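Local coordinates for protein nickel-dependent hydrogenase large subunit (Allochromatium vinosum, PDB 3MYR) that splits H2 at a nickel-iron centre as the large subunit of a membrane-bound [NiFe] hydrogenase, passing the electrons to an acceptor, at residues B[138-143]-B[191-196]; B[51-56]-B[499-504]; B[528-533]-B[546-551]; B[237-242]-B[450-455]. One frame throughout, in Å; residues are numbered along the deposited sequence.

Contact 1 (B[138-143]-B[191-196]); sequences SAWPKS and YLEALA
Lys-142 NZ grips the carboxylate of Glu-193 in a salt bridge that joins a surface loop to a helix. The stronger bond runs from Lys-142 NZ to Glu-193 OE2 at 2.8 Å, meeting that oxygen on its syn side but 27° out of the carboxylate plane; a weak second bond from Lys-142 NZ to Glu-193 OE1 measures 3.2 Å. Lys-142 CD lies 3.4 Å from Glu-193 OE1, the bends beyond it at chi3 and chi4 turn NZ onto the carboxylate, and the two side chains lie aslant to one another. A bend at chi2 (-66°) turns the Glu-193 acid group to the loop. Its OE1 also comes near the plane of the Trp-140 indole, at the edge, 4.3 Å from CZ2. Outside the pair, Glu-193 OE2 is hydrogen-bonded to the hydroxyl of Tyr-147, so one oxygen serves both lysine and tyrosine. With an alanine at Glu-193, the Lys-142 ammonium is likely to lose its mate and that tyrosine hydroxyl its acceptor. The loop is shaped by an ST turn, in which Ser-138 OG accepts from Trp-140 N, and by an inverse gamma turn centred on Lys-142. Trp-140 packs edge-to-face with Phe-252 of helix 236-265, so the loop between helices 127-137 and 145-160 is fastened to that helix as well as to helix 181-201.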
# COMPACT_ATOMS: atom_id res chain seq x y z
N SER B 138 2.13 -26.10 -14.56
CA SER B 138 1.36 -25.00 -15.10
C SER B 138 1.46 -24.97 -16.60
O SER B 138 2.46 -25.43 -17.21
CB SER B 138 1.94 -23.69 -14.54
OG SER B 138 1.29 -22.59 -15.08
N ALA B 139 0.47 -24.34 -17.18
CA ALA B 139 0.37 -24.14 -18.62
C ALA B 139 1.00 -22.81 -19.01
O ALA B 139 1.09 -22.48 -20.17
CB ALA B 139 -1.15 -24.21 -19.04
N TRP B 140 1.45 -22.03 -18.05
CA TRP B 140 2.05 -20.73 -18.34
C TRP B 140 3.06 -20.86 -19.46
O TRP B 140 3.88 -21.80 -19.43
CB TRP B 140 2.76 -20.21 -17.08
CG TRP B 140 3.53 -18.91 -17.22
CD1 TRP B 140 4.89 -18.74 -17.03
CD2 TRP B 140 2.99 -17.57 -17.46
NE1 TRP B 140 5.21 -17.39 -17.15
CE2 TRP B 140 4.06 -16.66 -17.34
CE3 TRP B 140 1.70 -17.06 -17.66
CZ2 TRP B 140 3.91 -15.27 -17.53
CZ3 TRP B 140 1.54 -15.67 -17.85
CH2 TRP B 140 2.63 -14.80 -17.81
N PRO B 141 3.02 -19.95 -20.49
CA PRO B 141 3.87 -20.21 -21.68
C PRO B 141 5.37 -20.13 -21.44
O PRO B 141 6.12 -20.79 -22.17
CB PRO B 141 3.49 -19.07 -22.68
CG PRO B 141 1.99 -18.76 -22.31
CD PRO B 141 2.04 -18.87 -20.74
N LYS B 142 5.81 -19.24 -20.55
CA LYS B 142 7.21 -18.82 -20.55
C LYS B 142 8.03 -19.79 -19.68
O LYS B 142 8.15 -19.58 -18.46
CB LYS B 142 7.37 -17.39 -20.07
CG LYS B 142 6.71 -16.35 -20.95
CD LYS B 142 6.97 -14.94 -20.36
CE LYS B 142 7.53 -13.91 -21.28
NZ LYS B 142 8.69 -13.19 -20.59
N SER B 143 8.51 -20.87 -20.29
CA SER B 143 9.06 -21.99 -19.51
C SER B 143 10.20 -22.66 -20.25
O SER B 143 10.60 -23.80 -19.90
CB SER B 143 7.95 -23.04 -19.33
OG SER B 143 7.61 -23.63 -20.60
N TYR B 191 9.17 -13.99 -10.22
CA TYR B 191 9.37 -12.69 -9.57
C TYR B 191 9.54 -11.59 -10.64
O TYR B 191 8.94 -10.50 -10.55
CB TYR B 191 10.61 -12.79 -8.67
CG TYR B 191 11.07 -11.53 -7.92
CD1 TYR B 191 10.97 -11.45 -6.52
CD2 TYR B 191 11.73 -10.51 -8.59
CE1 TYR B 191 11.47 -10.34 -5.79
CE2 TYR B 191 12.19 -9.37 -7.90
CZ TYR B 191 12.10 -9.30 -6.50
OH TYR B 191 12.60 -8.19 -5.82
N LEU B 192 10.33 -11.88 -11.65
CA LEU B 192 10.59 -10.88 -12.69
C LEU B 192 9.37 -10.73 -13.62
O LEU B 192 9.06 -9.61 -14.04
CB LEU B 192 11.82 -11.29 -13.51
CG LEU B 192 13.16 -11.13 -12.78
CD1 LEU B 192 14.22 -11.84 -13.55
CD2 LEU B 192 13.58 -9.66 -12.56
N GLU B 193 8.71 -11.84 -13.97
CA GLU B 193 7.49 -11.70 -14.75
C GLU B 193 6.42 -10.91 -13.97
O GLU B 193 5.65 -10.15 -14.56
CB GLU B 193 6.91 -13.07 -15.14
CG GLU B 193 7.83 -13.95 -15.92
CD GLU B 193 8.12 -13.34 -17.33
OE1 GLU B 193 7.23 -12.62 -17.85
OE2 GLU B 193 9.26 -13.52 -17.86
N ALA B 194 6.33 -11.12 -12.66
CA ALA B 194 5.34 -10.40 -11.86
C ALA B 194 5.59 -8.90 -11.89
O ALA B 194 4.61 -8.14 -11.85
CB ALA B 194 5.28 -10.93 -10.36
N LEU B 195 6.87 -8.44 -11.98
CA LEU B 195 7.06 -7.00 -12.07
C LEU B 195 6.52 -6.47 -13.41
O LEU B 195 5.97 -5.38 -13.43
CB LEU B 195 8.54 -6.57 -11.97
CG LEU B 195 9.21 -6.80 -10.66
CD1 LEU B 195 10.76 -6.74 -10.89
CD2 LEU B 195 8.68 -5.68 -9.72
N ALA B 196 6.74 -7.18 -14.53
CA ALA B 196 6.21 -6.70 -15.83
C ALA B 196 4.66 -6.78 -15.82
O ALA B 196 3.96 -5.90 -16.31
CB ALA B 196 6.76 -7.53 -16.98

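Contact 2 (B[51-56]-B[499-504]); sequences RDAWAF and GRIANY
The ring of Tyr-504 meets the methyl group of Ala-53, with CE1 3.7 Å from CB. This ring also meets the imidazole of His-492, their planes turned about 70° apart, while its OH is hydrogen-bonded to His-492 ND1 and to Ser-72 OG, which fixes the phenol at its polar end. Two other flat groups lie on the helical side: the Trp-54 indole has Ala-55 CB over one face, offset toward the rim, and the Phe-56 ring takes Asp-52 O in plane at its edge. Tyr-504 holds CG anti to the backbone N (chi1 -163°), which puts the ring next to Ala-53. Beside it comes Ile-501, whose CD1 touches the same Ala-53 CB at 3.9 Å, so one small methyl is shared by an aromatic and a branched side chain in a buried, wholly apolar contact. Trp-54 and Phe-56 reach instead to the small subunit, meeting His-245 and Trp-256 of that chain. A classic beta bulge at Ala-502 and Asn-503, across from Val-495, marks a corner: Ile-501 pairs with Gly-47 and Arg-48, while from Asn-503 onward the strand joins the three-stranded antiparallel meander 476-507, leading to Ala-506, seen with Glu-42 and His-561 at the magnesium site.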
# COMPACT_ATOMS: atom_id res chain seq x y z
N ARG B 51 -16.04 16.14 1.77
CA ARG B 51 -15.92 15.67 0.36
C ARG B 51 -14.42 15.52 0.00
O ARG B 51 -14.12 14.79 -0.93
CB ARG B 51 -16.62 16.60 -0.61
CG ARG B 51 -18.16 16.55 -0.37
CD ARG B 51 -18.80 17.65 -1.15
NE ARG B 51 -18.28 18.95 -0.76
CZ ARG B 51 -18.44 20.08 -1.48
NH1 ARG B 51 -19.21 20.08 -2.57
NH2 ARG B 51 -17.94 21.22 -1.02
N ASP B 52 -13.54 16.27 0.68
CA ASP B 52 -12.07 16.20 0.37
C ASP B 52 -11.38 15.04 1.13
O ASP B 52 -10.22 14.74 0.82
CB ASP B 52 -11.32 17.47 0.84
CG ASP B 52 -11.72 18.76 0.09
OD1 ASP B 52 -12.62 18.70 -0.75
OD2 ASP B 52 -11.12 19.84 0.39
N ALA B 53 -11.99 14.52 2.20
CA ALA B 53 -11.29 13.57 3.06
C ALA B 53 -10.62 12.41 2.26
O ALA B 53 -9.47 12.06 2.54
CB ALA B 53 -12.22 13.02 4.16
N TRP B 54 -11.30 11.87 1.26
CA TRP B 54 -10.81 10.70 0.58
C TRP B 54 -9.42 10.94 0.04
O TRP B 54 -8.61 10.01 0.04
CB TRP B 54 -11.72 10.16 -0.52
CG TRP B 54 -11.73 11.10 -1.70
CD1 TRP B 54 -12.65 12.11 -1.93
CD2 TRP B 54 -10.81 11.15 -2.78
NE1 TRP B 54 -12.33 12.78 -3.07
CE2 TRP B 54 -11.22 12.23 -3.62
CE3 TRP B 54 -9.62 10.45 -3.11
CZ2 TRP B 54 -10.51 12.61 -4.80
CZ3 TRP B 54 -8.90 10.83 -4.30
CH2 TRP B 54 -9.34 11.91 -5.10
N ALA B 55 -9.16 12.15 -0.47
CA ALA B 55 -7.86 12.45 -1.09
C ALA B 55 -6.73 12.52 -0.06
O ALA B 55 -5.63 12.06 -0.34
CB ALA B 55 -7.92 13.80 -1.84
N PHE B 56 -7.03 13.04 1.15
CA PHE B 56 -6.07 12.95 2.28
C PHE B 56 -5.86 11.52 2.75
O PHE B 56 -4.71 11.07 2.90
CB PHE B 56 -6.57 13.78 3.50
CG PHE B 56 -6.54 15.27 3.29
CD1 PHE B 56 -7.50 15.90 2.47
CD2 PHE B 56 -5.54 16.05 3.92
CE1 PHE B 56 -7.46 17.27 2.23
CE2 PHE B 56 -5.48 17.47 3.72
CZ PHE B 56 -6.46 18.10 2.87
N GLY B 499 -21.00 21.19 8.12
CA GLY B 499 -20.25 21.11 6.87
C GLY B 499 -18.77 20.67 7.06
O GLY B 499 -18.04 20.57 6.08
N ARG B 500 -18.29 20.49 8.30
CA ARG B 500 -16.84 20.29 8.49
C ARG B 500 -16.63 18.94 9.16
O ARG B 500 -17.49 18.48 9.92
CB ARG B 500 -16.19 21.42 9.35
CG ARG B 500 -16.34 22.92 8.86
CD ARG B 500 -16.25 23.02 7.28
NE ARG B 500 -14.86 23.10 6.77
CZ ARG B 500 -14.49 23.28 5.49
NH1 ARG B 500 -13.21 23.36 5.21
NH2 ARG B 500 -15.39 23.44 4.52
N ILE B 501 -15.42 18.39 9.04
CA ILE B 501 -15.04 17.23 9.81
C ILE B 501 -14.81 17.60 11.31
O ILE B 501 -13.85 18.34 11.66
CB ILE B 501 -13.78 16.55 9.22
CG1 ILE B 501 -13.98 16.09 7.73
CG2 ILE B 501 -13.32 15.38 10.08
CD1 ILE B 501 -12.62 15.66 6.96
N ALA B 502 -15.63 17.04 12.20
CA ALA B 502 -15.43 17.27 13.62
C ALA B 502 -14.56 16.15 14.21
O ALA B 502 -13.75 16.37 15.09
CB ALA B 502 -16.77 17.32 14.36
N ASN B 503 -14.74 14.93 13.73
CA ASN B 503 -13.81 13.87 14.08
C ASN B 503 -13.71 12.95 12.88
O ASN B 503 -14.70 12.71 12.15
CB ASN B 503 -14.32 13.05 15.30
CG ASN B 503 -13.19 12.28 16.01
OD1 ASN B 503 -12.02 12.40 15.62
ND2 ASN B 503 -13.53 11.44 17.01
N TYR B 504 -12.55 12.34 12.74
CA TYR B 504 -12.38 11.34 11.72
C TYR B 504 -11.41 10.31 12.33
O TYR B 504 -10.26 10.61 12.64
CB TYR B 504 -11.80 12.00 10.46
CG TYR B 504 -11.96 11.15 9.21
CD1 TYR B 504 -12.84 11.53 8.17
CD2 TYR B 504 -11.23 9.96 9.06
CE1 TYR B 504 -12.95 10.79 7.01
CE2 TYR B 504 -11.36 9.21 7.89
CZ TYR B 504 -12.22 9.66 6.85
OH TYR B 504 -12.44 8.89 5.71

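Contact 3 (B[528-533]-B[546-551]); sequences AALQDN and LRTIHS
Ala-529 and Leu-530 pack against Thr-548 and Ile-549 in a helix-loop-helix unit, helices 525-531 and 543-551 running in roughly opposite directions, linked by eleven residues. Along the first segment, Ala-529 comes first: its CB rests on the methyl of Thr-548, 3.8 Å from CG2. That methyl stands anti to the backbone N of Thr-548, leaving OG1 hydrogen-bonded to Thr-426 OG1, so the threonine shows its apolar branch to the helix opposite. Leu-530 follows and uses both branches. Its CD2 lies 4.0 Å from Thr-548 CG2, the two side chains running past each other in opposite directions; its CD1 reaches Ile-549 CD1 at 3.7 Å, and here the chains cross at about a right angle. Strand 17-24 adjoins the same pair, with Ile-19 against both Leu-530 and Ile-549. A glycine in place of Leu-530 would probably open a gap between the two helices, leaving Thr-548 CG2 and Ile-549 CD1 with less to rest on. Past Gln-531 the chain leaves the helix, and Asp-532 OD1 accepts from the backbone N of Glu-276. The second helix precedes Cys-555 and Cys-558; the side chain of Ile-549 is about 12 Å from the bound Ni-Fe active center. In helix 543-551, Ser-551 OG donates to Thr-548 O at 2.6 Å, in the carbonyl plane and on a lone pair, with a C=O...donor angle of 130°.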
# COMPACT_ATOMS: atom_id res chain seq x y z
N ALA B 528 1.20 -12.66 19.08
CA ALA B 528 0.74 -13.98 19.50
C ALA B 528 1.22 -14.99 18.45
O ALA B 528 1.53 -16.14 18.81
CB ALA B 528 -0.80 -14.03 19.62
N ALA B 529 1.36 -14.57 17.19
CA ALA B 529 1.81 -15.48 16.12
C ALA B 529 3.27 -15.95 16.36
O ALA B 529 3.58 -17.12 16.19
CB ALA B 529 1.68 -14.80 14.76
N LEU B 530 4.18 -15.01 16.61
CA LEU B 530 5.55 -15.31 16.95
C LEU B 530 5.65 -16.12 18.23
O LEU B 530 6.59 -16.94 18.35
CB LEU B 530 6.36 -14.03 17.10
CG LEU B 530 6.50 -13.29 15.71
CD1 LEU B 530 7.37 -12.03 15.85
CD2 LEU B 530 7.09 -14.24 14.63
N GLN B 531 4.74 -15.87 19.19
CA GLN B 531 4.75 -16.63 20.42
C GLN B 531 4.24 -18.06 20.17
O GLN B 531 4.39 -18.89 21.02
CB GLN B 531 3.97 -15.94 21.54
CG GLN B 531 4.72 -14.68 21.96
CD GLN B 531 3.93 -13.70 22.81
OE1 GLN B 531 4.39 -12.58 23.05
NE2 GLN B 531 2.75 -14.10 23.27
N ASP B 532 3.65 -18.34 19.00
CA ASP B 532 3.08 -19.68 18.72
C ASP B 532 4.10 -20.60 17.96
O ASP B 532 4.26 -20.54 16.72
CB ASP B 532 1.73 -19.53 17.97
CG ASP B 532 1.24 -20.84 17.35
OD1 ASP B 532 0.53 -20.80 16.31
OD2 ASP B 532 1.52 -21.92 17.93
N ASN B 533 4.85 -21.39 18.72
CA ASN B 533 5.66 -22.47 18.13
C ASN B 533 6.82 -21.98 17.22
O ASN B 533 7.08 -22.54 16.15
CB ASN B 533 4.72 -23.46 17.40
CG ASN B 533 5.40 -24.82 17.08
OD1 ASN B 533 4.91 -25.61 16.23
ND2 ASN B 533 6.52 -25.09 17.73
N LEU B 546 10.68 -13.37 9.98
CA LEU B 546 10.27 -12.72 8.77
C LEU B 546 9.18 -13.55 8.09
O LEU B 546 8.24 -13.00 7.58
CB LEU B 546 11.47 -12.53 7.82
CG LEU B 546 12.61 -11.63 8.34
CD1 LEU B 546 13.69 -11.49 7.26
CD2 LEU B 546 12.12 -10.27 8.75
N ARG B 547 9.35 -14.87 8.02
CA ARG B 547 8.34 -15.66 7.30
C ARG B 547 6.95 -15.42 7.85
O ARG B 547 6.02 -15.25 7.09
CB ARG B 547 8.66 -17.17 7.43
CG ARG B 547 9.69 -17.61 6.49
CD ARG B 547 10.14 -19.06 6.74
NE ARG B 547 11.13 -19.38 5.76
CZ ARG B 547 11.62 -20.59 5.50
NH1 ARG B 547 11.29 -21.64 6.24
NH2 ARG B 547 12.51 -20.71 4.53
N THR B 548 6.81 -15.39 9.18
CA THR B 548 5.53 -15.24 9.84
C THR B 548 5.05 -13.79 9.82
O THR B 548 3.89 -13.51 9.40
CB THR B 548 5.57 -15.80 11.27
OG1 THR B 548 5.61 -17.23 11.20
CG2 THR B 548 4.29 -15.42 12.10
N ILE B 549 5.96 -12.87 10.10
CA ILE B 549 5.54 -11.44 10.05
C ILE B 549 5.08 -11.10 8.60
O ILE B 549 4.03 -10.53 8.41
CB ILE B 549 6.66 -10.49 10.60
CG1 ILE B 549 6.83 -10.61 12.14
CG2 ILE B 549 6.40 -9.02 10.24
CD1 ILE B 549 5.58 -10.48 12.98
N HIS B 550 5.85 -11.52 7.59
CA HIS B 550 5.51 -11.17 6.19
C HIS B 550 4.19 -11.85 5.79
O HIS B 550 3.44 -11.32 4.97
CB HIS B 550 6.60 -11.61 5.23
CG HIS B 550 7.84 -10.78 5.30
ND1 HIS B 550 9.11 -11.30 5.12
CD2 HIS B 550 8.01 -9.44 5.45
CE1 HIS B 550 10.00 -10.32 5.17
NE2 HIS B 550 9.36 -9.18 5.37
N SER B 551 3.87 -12.99 6.40
CA SER B 551 2.61 -13.65 6.02
C SER B 551 1.39 -12.79 6.34
O SER B 551 0.35 -13.03 5.77
CB SER B 551 2.44 -15.04 6.67
OG SER B 551 2.21 -14.96 8.09

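Contact 4 (B[237-242]-B[450-455]); sequences KRLAEV and GLIANV
Glu-241 OE2 is held by two cations of its own helix: Lys-237 NZ at 2.9 Å, one turn earlier, and Arg-238 NH1 at 2.8 Å. They reach it from opposite faces of the carboxylate plane. The arginine bond is nearly in plane, on the syn side, with an N-H...acceptor angle of 164°, and the oxygen lies at the edge of the guanidinium; the lysine comes from above, 61° out of the plane. Two positive partners would probably stabilise the ionised acid. Arg-238 has a further mate, its NH2 forming a salt bridge with Glu-242 of the small subunit, which ties this network to the other chain. Contact with the second helix falls to apolar side chains instead. Leu-239 and Ile-452 meet tip to tip, CD1 to CD1 at 3.9 Å, and Leu-239 CD2 stands 4.5 Å from Leu-451 CD2. The isoleucine carries CG1 beside its backbone N, and the second bend at chi2 (-49°) brings CD1 to the leucine. Helices 236-265 and 426-456 thus touch, with Tyr-448 OH also bonded to Leu-239 O; helix 86-112 packs on Leu-451, and helix 203-209 on Val-242.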
# COMPACT_ATOMS: atom_id res chain seq x y z
N LYS B 237 -14.23 1.76 -27.01
CA LYS B 237 -12.78 1.68 -27.05
C LYS B 237 -12.19 1.55 -25.67
O LYS B 237 -11.41 0.61 -25.41
CB LYS B 237 -12.21 2.90 -27.75
CG LYS B 237 -10.69 2.78 -27.99
CD LYS B 237 -9.89 3.44 -26.85
CE LYS B 237 -8.35 3.67 -27.14
NZ LYS B 237 -7.71 4.26 -25.87
N ARG B 238 -12.54 2.43 -24.75
CA ARG B 238 -11.97 2.27 -23.37
C ARG B 238 -12.44 0.95 -22.70
O ARG B 238 -11.68 0.27 -21.98
CB ARG B 238 -12.33 3.45 -22.47
CG ARG B 238 -11.86 4.82 -23.01
CD ARG B 238 -10.34 4.74 -23.02
NE ARG B 238 -9.72 5.55 -22.02
CZ ARG B 238 -8.41 5.56 -21.70
NH1 ARG B 238 -7.50 4.70 -22.20
NH2 ARG B 238 -8.03 6.41 -20.80
N LEU B 239 -13.69 0.58 -22.96
CA LEU B 239 -14.19 -0.63 -22.34
C LEU B 239 -13.49 -1.90 -22.89
O LEU B 239 -13.40 -2.92 -22.19
CB LEU B 239 -15.72 -0.73 -22.53
CG LEU B 239 -16.42 0.33 -21.64
CD1 LEU B 239 -17.85 0.67 -22.06
CD2 LEU B 239 -16.29 0.13 -20.10
N ALA B 240 -13.05 -1.85 -24.16
CA ALA B 240 -12.33 -2.99 -24.76
C ALA B 240 -10.99 -3.15 -24.08
O ALA B 240 -10.57 -4.25 -23.85
CB ALA B 240 -12.09 -2.77 -26.23
N GLU B 241 -10.31 -2.03 -23.79
CA GLU B 241 -9.02 -2.12 -23.04
C GLU B 241 -9.24 -2.72 -21.63
O GLU B 241 -8.47 -3.53 -21.16
CB GLU B 241 -8.41 -0.71 -22.90
CG GLU B 241 -8.15 -0.01 -24.26
CD GLU B 241 -7.49 1.41 -24.11
OE1 GLU B 241 -6.26 1.51 -24.28
OE2 GLU B 241 -8.16 2.38 -23.69
N VAL B 242 -10.33 -2.34 -20.97
CA VAL B 242 -10.59 -2.86 -19.64
C VAL B 242 -10.78 -4.38 -19.74
O VAL B 242 -10.27 -5.15 -18.90
CB VAL B 242 -11.83 -2.23 -19.10
CG1 VAL B 242 -12.33 -2.97 -17.78
CG2 VAL B 242 -11.64 -0.71 -18.90
N GLY B 450 -21.85 -7.00 -16.03
CA GLY B 450 -23.03 -6.33 -15.48
C GLY B 450 -22.98 -4.83 -15.78
O GLY B 450 -24.03 -4.20 -16.02
N LEU B 451 -21.77 -4.26 -15.82
CA LEU B 451 -21.57 -2.85 -16.24
C LEU B 451 -21.97 -2.65 -17.71
O LEU B 451 -22.73 -1.73 -18.04
CB LEU B 451 -20.10 -2.41 -15.99
CG LEU B 451 -19.68 -1.00 -16.37
CD1 LEU B 451 -20.48 0.11 -15.61
CD2 LEU B 451 -18.16 -0.80 -16.11
N ILE B 452 -21.46 -3.50 -18.59
CA ILE B 452 -21.78 -3.41 -20.01
C ILE B 452 -23.31 -3.55 -20.21
O ILE B 452 -23.93 -2.75 -20.95
CB ILE B 452 -21.08 -4.50 -20.84
CG1 ILE B 452 -19.55 -4.35 -20.79
CG2 ILE B 452 -21.48 -4.37 -22.35
CD1 ILE B 452 -19.10 -2.93 -21.07
N ALA B 453 -23.92 -4.50 -19.49
CA ALA B 453 -25.37 -4.73 -19.71
C ALA B 453 -26.13 -3.54 -19.22
O ALA B 453 -27.13 -3.17 -19.84
CB ALA B 453 -25.84 -6.01 -19.02
N ASN B 454 -25.68 -2.93 -18.12
CA ASN B 454 -26.41 -1.82 -17.57
C ASN B 454 -26.32 -0.63 -18.51
O ASN B 454 -27.32 0.04 -18.79
CB ASN B 454 -25.94 -1.44 -16.16
CG ASN B 454 -26.88 -0.46 -15.49
OD1 ASN B 454 -26.44 0.60 -14.95
ND2 ASN B 454 -28.20 -0.82 -15.44
N VAL B 455 -25.11 -0.39 -19.05
CA VAL B 455 -24.91 0.69 -20.01
C VAL B 455 -25.72 0.46 -21.29
O VAL B 455 -26.48 1.35 -21.73
CB VAL B 455 -23.43 0.86 -20.33
CG1 VAL B 455 -23.25 1.76 -21.55
CG2 VAL B 455 -22.72 1.44 -19.13

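Overall arrangement
Contacts 2 and 3 are buried and apolar, contact 4 is partly buried, and contact 1 is a surface salt bridge. Chemistry follows place: ions cross the interface only in contact 1, whereas in contact 4 they stay within one helix and the crossing is aliphatic. Helix 236-265 carries the first segment of contact 4 and also backs the loop of contact 1, though the two centres are 28 Å apart. Contact 2 lies across the chain's centre from both 1 and 3, and its long loop, from 51-56 to 499-504, encloses contacts 1 and 4. Contact 3 follows afterwards, closing a short connection. Contacts 2 and 3 lie nearer the metal sites.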